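Local coordinates for protein putative rhamnosidase (Streptomyces avermitilis, PDB 3W5M) that hydrolyses terminal non-reducing alpha-L-rhamnose residues from alpha-L-rhamnosides, including citrus flavonoids and gum arabic, and carries a calcium-dependent rhamnose-binding module, at residues S185-E190 with R269-D274; R161-P166 with N220-S225. All coordinates share one frame; numbering follows the deposited sequence.

Interaction 1: residues S185-E190 with R269-D274; sequences SVDGAE and REPDFD
A beta-hairpin of the carbohydrate-binding module CBM67, with a two-residue loop, D187-G188, in a type I' turn from V186 to A189, meets the loop 269-274 through S185, D187 and G188 on one side and R269, E270 and P271 on the other. Mutual V186-A189 backbone hydrogen bonds close the hairpin, which lies at the edge of one sheet of the module, away from the calcium and rhamnose sites. The direct polar link is R269 NH1 to S185 OG, 2.9 Å long and bent little (163° at the hydrogen). S185 OG sits at the guanidinium edge, only 4° out of its plane. R269 reaches it with a chain extended from CG to NE that runs past the serine, its CD 3.4 Å from S185 OG; NH2 of the same guanidinium binds A183 O. A water reinforces the joint: it donates to R269 O (2.8 Å) and accepts from S185 OG and, at 2.9 Å, from G188 N. S185 OG thus gives its proton to the water while accepting an N-H of R269 NH1. The backbone angles of G188 would jam a beta-carbon against the preceding carbonyl, and the carboxylate of E270 folds back over the same spot, OE1 lying 3.8 Å from G188 CA. The D187 carboxylate is held by two partners outside the contact: OD1 accepts from T221 N of strand 218-227, and OD2 from H216 NE2 just before that strand. The P271 side chain crosses that of D187 at about a right angle, its CG 3.7 Å from D187 OD1.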
ATOM      1  N   SER A 185      -5.229   0.305  41.144  1.00 22.89           N
ATOM      2  CA  SER A 185      -6.627   0.121  41.549  1.00 24.56           C
ATOM      3  C   SER A 185      -7.232   1.395  42.120  1.00 25.26           C
ATOM      4  O   SER A 185      -6.523   2.258  42.651  1.00 24.10           O
ATOM      5  CB  SER A 185      -6.735  -1.030  42.551  1.00 23.05           C
ATOM      6  OG  SER A 185      -6.050  -0.732  43.759  1.00 25.96           O
ATOM      7  N   VAL A 186      -8.558   1.501  42.015  1.00 26.05           N
ATOM      8  CA  VAL A 186      -9.330   2.505  42.714  1.00 28.24           C
ATOM      9  C   VAL A 186     -10.382   1.837  43.620  1.00 31.97           C
ATOM     10  O   VAL A 186     -11.137   0.973  43.160  1.00 32.95           O
ATOM     11  CB  VAL A 186     -10.048   3.467  41.741  1.00 30.02           C
ATOM     12  CG1 VAL A 186     -10.699   4.589  42.540  1.00 30.31           C
ATOM     13  CG2 VAL A 186      -9.072   4.045  40.716  1.00 29.30           C
ATOM     14  N   ASP A 187     -10.407   2.243  44.894  1.00 33.63           N
ATOM     15  CA  ASP A 187     -11.268   1.674  45.952  1.00 35.80           C
ATOM     16  C   ASP A 187     -11.276   0.142  45.968  1.00 36.08           C
ATOM     17  O   ASP A 187     -12.305  -0.490  46.262  1.00 34.93           O
ATOM     18  CB  ASP A 187     -12.699   2.244  45.895  1.00 39.67           C
ATOM     19  CG  ASP A 187     -12.818   3.656  46.531  1.00 44.43           C
ATOM     20  OD1 ASP A 187     -11.825   4.203  47.086  1.00 39.43           O
ATOM     21  OD2 ASP A 187     -13.930   4.223  46.475  1.00 45.61           O
ATOM     22  N   GLY A 188     -10.121  -0.443  45.662  1.00 31.68           N
ATOM     23  CA  GLY A 188      -9.963  -1.897  45.628  1.00 30.93           C
ATOM     24  C   GLY A 188     -10.195  -2.560  44.274  1.00 28.91           C
ATOM     25  O   GLY A 188      -9.945  -3.753  44.118  1.00 32.44           O
ATOM     26  N   ALA A 189     -10.669  -1.825  43.281  1.00 27.72           N
ATOM     27  CA  ALA A 189     -10.869  -2.458  41.977  1.00 30.05           C
ATOM     28  C   ALA A 189      -9.744  -2.091  41.009  1.00 31.35           C
ATOM     29  O   ALA A 189      -9.523  -0.912  40.754  1.00 27.73           O
ATOM     30  CB  ALA A 189     -12.226  -2.050  41.405  1.00 32.26           C
ATOM     31  N   GLU A 190      -9.042  -3.094  40.470  1.00 31.72           N
ATOM     32  CA  GLU A 190      -7.957  -2.843  39.502  1.00 32.97           C
ATOM     33  C   GLU A 190      -8.492  -2.172  38.230  1.00 33.55           C
ATOM     34  O   GLU A 190      -9.518  -2.585  37.689  1.00 35.66           O
ATOM     35  CB  GLU A 190      -7.227  -4.147  39.153  1.00 35.57           C
ATOM     36  CG  GLU A 190      -6.018  -3.975  38.258  1.00 39.77           C
ATOM     37  CD  GLU A 190      -5.289  -5.289  38.021  1.00 44.72           C
ATOM     38  OE1 GLU A 190      -4.505  -5.720  38.898  1.00 48.44           O
ATOM     39  OE2 GLU A 190      -5.499  -5.894  36.950  1.00 46.30           O
ATOM     40  N   ARG A 269      -5.273  -2.790  49.138  1.00 24.06           N
ATOM     41  CA  ARG A 269      -5.826  -1.901  48.109  1.00 23.75           C
ATOM     42  C   ARG A 269      -7.111  -1.206  48.582  1.00 25.45           C
ATOM     43  O   ARG A 269      -7.601  -0.303  47.916  1.00 26.70           O
ATOM     44  CB  ARG A 269      -6.052  -2.629  46.787  1.00 23.84           C
ATOM     45  CG  ARG A 269      -4.784  -3.239  46.172  1.00 24.85           C
ATOM     46  CD  ARG A 269      -5.041  -3.806  44.789  1.00 26.00           C
ATOM     47  NE  ARG A 269      -3.799  -4.146  44.082  1.00 28.00           N
ATOM     48  CZ  ARG A 269      -3.148  -3.341  43.215  1.00 30.67           C
ATOM     49  NH1 ARG A 269      -3.584  -2.123  42.935  1.00 26.51           N
ATOM     50  NH2 ARG A 269      -2.030  -3.754  42.629  1.00 31.47           N
ATOM     51  N   GLU A 270      -7.637  -1.615  49.735  1.00 27.10           N
ATOM     52  CA  GLU A 270      -8.970  -1.125  50.169  1.00 29.77           C
ATOM     53  C   GLU A 270      -8.915   0.183  50.927  1.00 28.74           C
ATOM     54  O   GLU A 270      -7.892   0.497  51.565  1.00 28.28           O
ATOM     55  CB  GLU A 270      -9.701  -2.149  51.056  1.00 32.52           C
ATOM     56  CG  GLU A 270      -9.748  -3.566  50.530  1.00 37.50           C
ATOM     57  CD  GLU A 270     -10.656  -3.746  49.329  1.00 42.25           C
ATOM     58  OE1 GLU A 270     -11.426  -2.823  49.001  1.00 48.94           O
ATOM     59  OE2 GLU A 270     -10.585  -4.822  48.706  1.00 44.21           O
ATOM     60  N   PRO A 271     -10.027   0.943  50.905  1.00 29.58           N
ATOM     61  CA  PRO A 271     -10.058   2.201  51.631  1.00 30.62           C
ATOM     62  C   PRO A 271      -9.601   2.148  53.092  1.00 33.34           C
ATOM     63  O   PRO A 271      -8.849   3.036  53.508  1.00 35.90           O
ATOM     64  CB  PRO A 271     -11.524   2.624  51.527  1.00 30.34           C
ATOM     65  CG  PRO A 271     -11.936   2.107  50.191  1.00 30.84           C
ATOM     66  CD  PRO A 271     -11.204   0.798  50.014  1.00 29.92           C
ATOM     67  N   ASP A 272     -10.025   1.141  53.858  1.00 31.06           N
ATOM     68  CA  ASP A 272      -9.829   1.206  55.319  1.00 36.83           C
ATOM     69  C   ASP A 272      -8.581   0.502  55.864  1.00 35.41           C
ATOM     70  O   ASP A 272      -8.441   0.300  57.078  1.00 41.78           O
ATOM     71  CB  ASP A 272     -11.099   0.760  56.063  1.00 38.98           C
ATOM     72  CG  ASP A 272     -12.187   1.836  56.060  1.00 45.25           C
ATOM     73  OD1 ASP A 272     -11.853   3.024  55.838  1.00 44.86           O
ATOM     74  OD2 ASP A 272     -13.377   1.490  56.289  1.00 47.06           O
ATOM     75  N   PHE A 273      -7.661   0.177  54.967  1.00 32.09           N
ATOM     76  CA  PHE A 273      -6.412  -0.491  55.309  1.00 30.81           C
ATOM     77  C   PHE A 273      -5.521   0.465  56.092  1.00 29.95           C
ATOM     78  O   PHE A 273      -5.487   1.664  55.787  1.00 28.56           O
ATOM     79  CB  PHE A 273      -5.718  -0.902  54.014  1.00 29.00           C
ATOM     80  CG  PHE A 273      -4.406  -1.576  54.229  1.00 29.78           C
ATOM     81  CD1 PHE A 273      -4.347  -2.928  54.508  1.00 29.13           C
ATOM     82  CD2 PHE A 273      -3.227  -0.837  54.179  1.00 28.36           C
ATOM     83  CE1 PHE A 273      -3.125  -3.553  54.720  1.00 29.72           C
ATOM     84  CE2 PHE A 273      -2.004  -1.447  54.387  1.00 29.00           C
ATOM     85  CZ  PHE A 273      -1.954  -2.805  54.660  1.00 30.80           C
ATOM     86  N   ASP A 274      -4.780  -0.037  57.081  1.00 26.29           N
ATOM     87  CA  ASP A 274      -3.957   0.878  57.857  1.00 27.16           C
ATOM     88  C   ASP A 274      -2.550   1.051  57.259  1.00 25.52           C
ATOM     89  O   ASP A 274      -1.743   0.145  57.319  1.00 25.53           O
ATOM     90  CB  ASP A 274      -3.829   0.448  59.311  1.00 29.17           C
ATOM     91  CG  ASP A 274      -2.859   1.353  60.086  1.00 33.12           C
ATOM     92  OD1 ASP A 274      -2.822   2.576  59.806  1.00 36.01           O
ATOM     93  OD2 ASP A 274      -2.122   0.839  60.941  1.00 34.24           O
TER
HETATM   94  O   HOH W   1      -7.563   0.944  45.429  1.00 23.16           O

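Interaction 2: residues R161-P166 with N220-S225; sequences RTVDLP and NTLAVS
In one sheet of the CBM67 beta-sandwich, R161, T162 and V163 pair antiparallel with L222, T221 and N220, the short strand axes approaching to 4.7 Å at 147°. R161-L222 and V163-N220 are hydrogen-bonded pairs, each with two backbone bonds; the shortest, L222 N to R161 O, is 2.7 Å and nearly straight at 171°. T162-T221 between them is the non-hydrogen-bonded pair. The N220 side chain begins with CB, 4.0 Å from V163 O. Chi1 of -69° sets CG beside the backbone N, and from there the amide crosses the L165 side chain at about a right angle. N220 CG lies 3.5 Å from L165 CD1, with OD1 and ND2 also against that methyl, while ND2 additionally touches L165 CG. These are packing contacts; ND2 donates to H216 O, with a weak second bond to G218 O, and OD1 is also hydrogen-bonded outside the segments. With an alanine in place of N220, H216 O would probably lose its ND2 donor and a gap would be likely to open beside L165 CD1. On the N220 face, V163 CG2 also meets L222 CD1 at 4.0 Å, and L165 and L222 continue inward to L242 and L240 of strand 235-244 in the facing sheet. The opposite face carries the threonine pair. Both place OG1 anti to the carbonyl carbon, beside the backbone N, and the hydroxyls are joined by a hydrogen bond of 3.3 Å between T162 OG1 and T221 OG1, in which either may donate.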
ATOM      1  N   ARG A 161      -2.622   6.075  48.250  1.00 20.10           N
ATOM      2  CA  ARG A 161      -3.007   7.458  48.505  0.50 21.47           C
ATOM      3  C   ARG A 161      -4.515   7.560  48.578  1.00 22.02           C
ATOM      4  O   ARG A 161      -5.240   7.025  47.758  1.00 24.56           O
ATOM      5  CB  ARG A 161      -2.469   8.442  47.460  0.50 21.41           C
ATOM      6  CG  ARG A 161      -2.666   9.898  47.870  0.50 21.76           C
ATOM      7  CD  ARG A 161      -2.033  10.895  46.919  0.50 20.68           C
ATOM      8  NE  ARG A 161      -2.499  12.251  47.196  0.50 21.92           N
ATOM      9  CZ  ARG A 161      -2.087  13.327  46.539  0.50 21.33           C
ATOM     10  NH1 ARG A 161      -1.186  13.212  45.569  0.50 18.62           N
ATOM     11  NH2 ARG A 161      -2.570  14.518  46.869  0.50 22.79           N
ATOM     12  N   THR A 162      -4.968   8.230  49.620  1.00 23.51           N
ATOM     13  CA  THR A 162      -6.390   8.549  49.739  1.00 26.40           C
ATOM     14  C   THR A 162      -6.560  10.023  49.444  1.00 27.09           C
ATOM     15  O   THR A 162      -5.941  10.854  50.110  1.00 27.47           O
ATOM     16  CB  THR A 162      -6.941   8.203  51.134  1.00 27.11           C
ATOM     17  OG1 THR A 162      -6.809   6.795  51.340  1.00 27.49           O
ATOM     18  CG2 THR A 162      -8.426   8.607  51.235  1.00 28.54           C
ATOM     19  N   VAL A 163      -7.396  10.325  48.447  1.00 27.07           N
ATOM     20  CA  VAL A 163      -7.648  11.705  47.982  1.00 28.47           C
ATOM     21  C   VAL A 163      -9.128  12.063  48.011  1.00 28.73           C
ATOM     22  O   VAL A 163      -9.985  11.229  47.697  1.00 28.58           O
ATOM     23  CB  VAL A 163      -7.121  11.941  46.549  1.00 30.45           C
ATOM     24  CG1 VAL A 163      -5.623  12.155  46.579  1.00 32.15           C
ATOM     25  CG2 VAL A 163      -7.520  10.819  45.582  1.00 30.16           C
ATOM     26  N   ASP A 164      -9.405  13.312  48.377  1.00 29.73           N
ATOM     27  CA  ASP A 164     -10.757  13.836  48.498  1.00 31.14           C
ATOM     28  C   ASP A 164     -11.079  14.537  47.173  1.00 31.88           C
ATOM     29  O   ASP A 164     -10.510  15.581  46.847  1.00 34.28           O
ATOM     30  CB  ASP A 164     -10.826  14.814  49.681  1.00 34.62           C
ATOM     31  CG  ASP A 164     -12.254  15.176  50.079  1.00 40.82           C
ATOM     32  OD1 ASP A 164     -13.207  14.777  49.392  1.00 39.77           O
ATOM     33  OD2 ASP A 164     -12.429  15.872  51.105  1.00 45.61           O
ATOM     34  N   LEU A 165     -11.974  13.942  46.399  1.00 28.76           N
ATOM     35  CA  LEU A 165     -12.276  14.451  45.055  1.00 29.46           C
ATOM     36  C   LEU A 165     -13.505  15.363  45.082  1.00 31.00           C
ATOM     37  O   LEU A 165     -14.366  15.186  45.935  1.00 29.16           O
ATOM     38  CB  LEU A 165     -12.493  13.285  44.088  1.00 28.38           C
ATOM     39  CG  LEU A 165     -11.360  12.244  44.037  1.00 29.66           C
ATOM     40  CD1 LEU A 165     -11.643  11.236  42.941  1.00 27.79           C
ATOM     41  CD2 LEU A 165     -10.006  12.921  43.806  1.00 29.36           C
ATOM     42  N   PRO A 166     -13.594  16.327  44.129  1.00 30.80           N
ATOM     43  CA  PRO A 166     -14.674  17.314  44.201  1.00 31.73           C
ATOM     44  C   PRO A 166     -16.029  16.747  43.794  1.00 29.77           C
ATOM     45  O   PRO A 166     -16.132  15.626  43.255  1.00 27.55           O
ATOM     46  CB  PRO A 166     -14.231  18.398  43.204  1.00 33.19           C
ATOM     47  CG  PRO A 166     -13.355  17.686  42.230  1.00 33.59           C
ATOM     48  CD  PRO A 166     -12.672  16.588  43.003  1.00 33.12           C
ATOM     49  N   ASN A 220     -11.334   8.763  47.921  1.00 25.88           N
ATOM     50  CA  ASN A 220     -11.150   7.621  47.023  1.00 25.03           C
ATOM     51  C   ASN A 220      -9.745   7.134  47.360  1.00 24.06           C
ATOM     52  O   ASN A 220      -8.852   7.972  47.532  1.00 22.71           O
ATOM     53  CB  ASN A 220     -11.100   8.047  45.553  1.00 24.84           C
ATOM     54  CG  ASN A 220     -12.425   8.545  45.001  1.00 24.96           C
ATOM     55  OD1 ASN A 220     -12.917   8.001  44.012  1.00 26.04           O
ATOM     56  ND2 ASN A 220     -12.980   9.602  45.591  1.00 25.04           N
ATOM     57  N   THR A 221      -9.549   5.821  47.412  1.00 22.74           N
ATOM     58  CA  THR A 221      -8.243   5.243  47.708  1.00 23.88           C
ATOM     59  C   THR A 221      -7.625   4.702  46.430  1.00 23.10           C
ATOM     60  O   THR A 221      -8.208   3.866  45.748  1.00 24.80           O
ATOM     61  CB  THR A 221      -8.384   4.147  48.757  1.00 25.40           C
ATOM     62  OG1 THR A 221      -8.949   4.718  49.950  1.00 27.43           O
ATOM     63  CG2 THR A 221      -7.022   3.518  49.082  1.00 24.29           C
ATOM     64  N   LEU A 222      -6.448   5.214  46.082  1.00 22.07           N
ATOM     65  CA  LEU A 222      -5.708   4.746  44.914  1.00 22.14           C
ATOM     66  C   LEU A 222      -4.601   3.882  45.476  1.00 21.62           C
ATOM     67  O   LEU A 222      -4.043   4.195  46.541  1.00 21.58           O
ATOM     68  CB  LEU A 222      -5.106   5.940  44.142  1.00 23.10           C
ATOM     69  CG  LEU A 222      -6.086   7.119  43.955  1.00 24.46           C
ATOM     70  CD1 LEU A 222      -5.405   8.320  43.343  1.00 25.03           C
ATOM     71  CD2 LEU A 222      -7.253   6.668  43.076  1.00 24.23           C
ATOM     72  N   ALA A 223      -4.305   2.788  44.787  1.00 22.03           N
ATOM     73  CA  ALA A 223      -3.248   1.890  45.225  1.00 20.89           C
ATOM     74  C   ALA A 223      -2.511   1.360  44.029  1.00 20.27           C
ATOM     75  O   ALA A 223      -3.111   1.034  42.989  1.00 21.73           O
ATOM     76  CB  ALA A 223      -3.833   0.749  46.068  1.00 22.42           C
ATOM     77  N   VAL A 224      -1.192   1.237  44.157  1.00 19.10           N
ATOM     78  CA  VAL A 224      -0.390   0.878  42.995  1.00 19.55           C
ATOM     79  C   VAL A 224       0.659  -0.070  43.509  1.00 20.09           C
ATOM     80  O   VAL A 224       1.259   0.202  44.534  1.00 19.30           O
ATOM     81  CB  VAL A 224       0.298   2.141  42.401  1.00 20.51           C
ATOM     82  CG1 VAL A 224       1.367   1.786  41.385  1.00 18.23           C
ATOM     83  CG2 VAL A 224      -0.730   3.021  41.726  1.00 21.18           C
ATOM     84  N   SER A 225       0.834  -1.199  42.836  1.00 21.14           N
ATOM     85  CA  SER A 225       2.093  -1.982  42.953  1.00 21.50           C
ATOM     86  C   SER A 225       2.947  -1.658  41.729  1.00 22.94           C
ATOM     87  O   SER A 225       2.418  -1.397  40.656  1.00 22.72           O
ATOM     88  CB  SER A 225       1.816  -3.486  43.056  1.00 21.96           C
ATOM     89  OG  SER A 225       1.201  -3.981  41.872  1.00 24.01           O
TER

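In the fold
Both interactions belong to CBM67 and hold the same sheet: strand 218-227, half of interaction 2, is also the neighbour of strand 181-186, which enters the hairpin of interaction 1. Their centres are 8 Å apart, and the segments alternate along the chain. Interaction 2 is buried, with five of seven touching residues inside, and rests on regular backbone pairing plus apolar packing toward the second sheet. Interaction 1 is a surface contact, one of six residues buried, relying on a guanidinium, a hydroxyl and a bridging water. They join directly: P271 CA packs 3.2 Å from T221 OG1, and S185 N lies 2.9 Å from A223 O, a probable hydrogen bond.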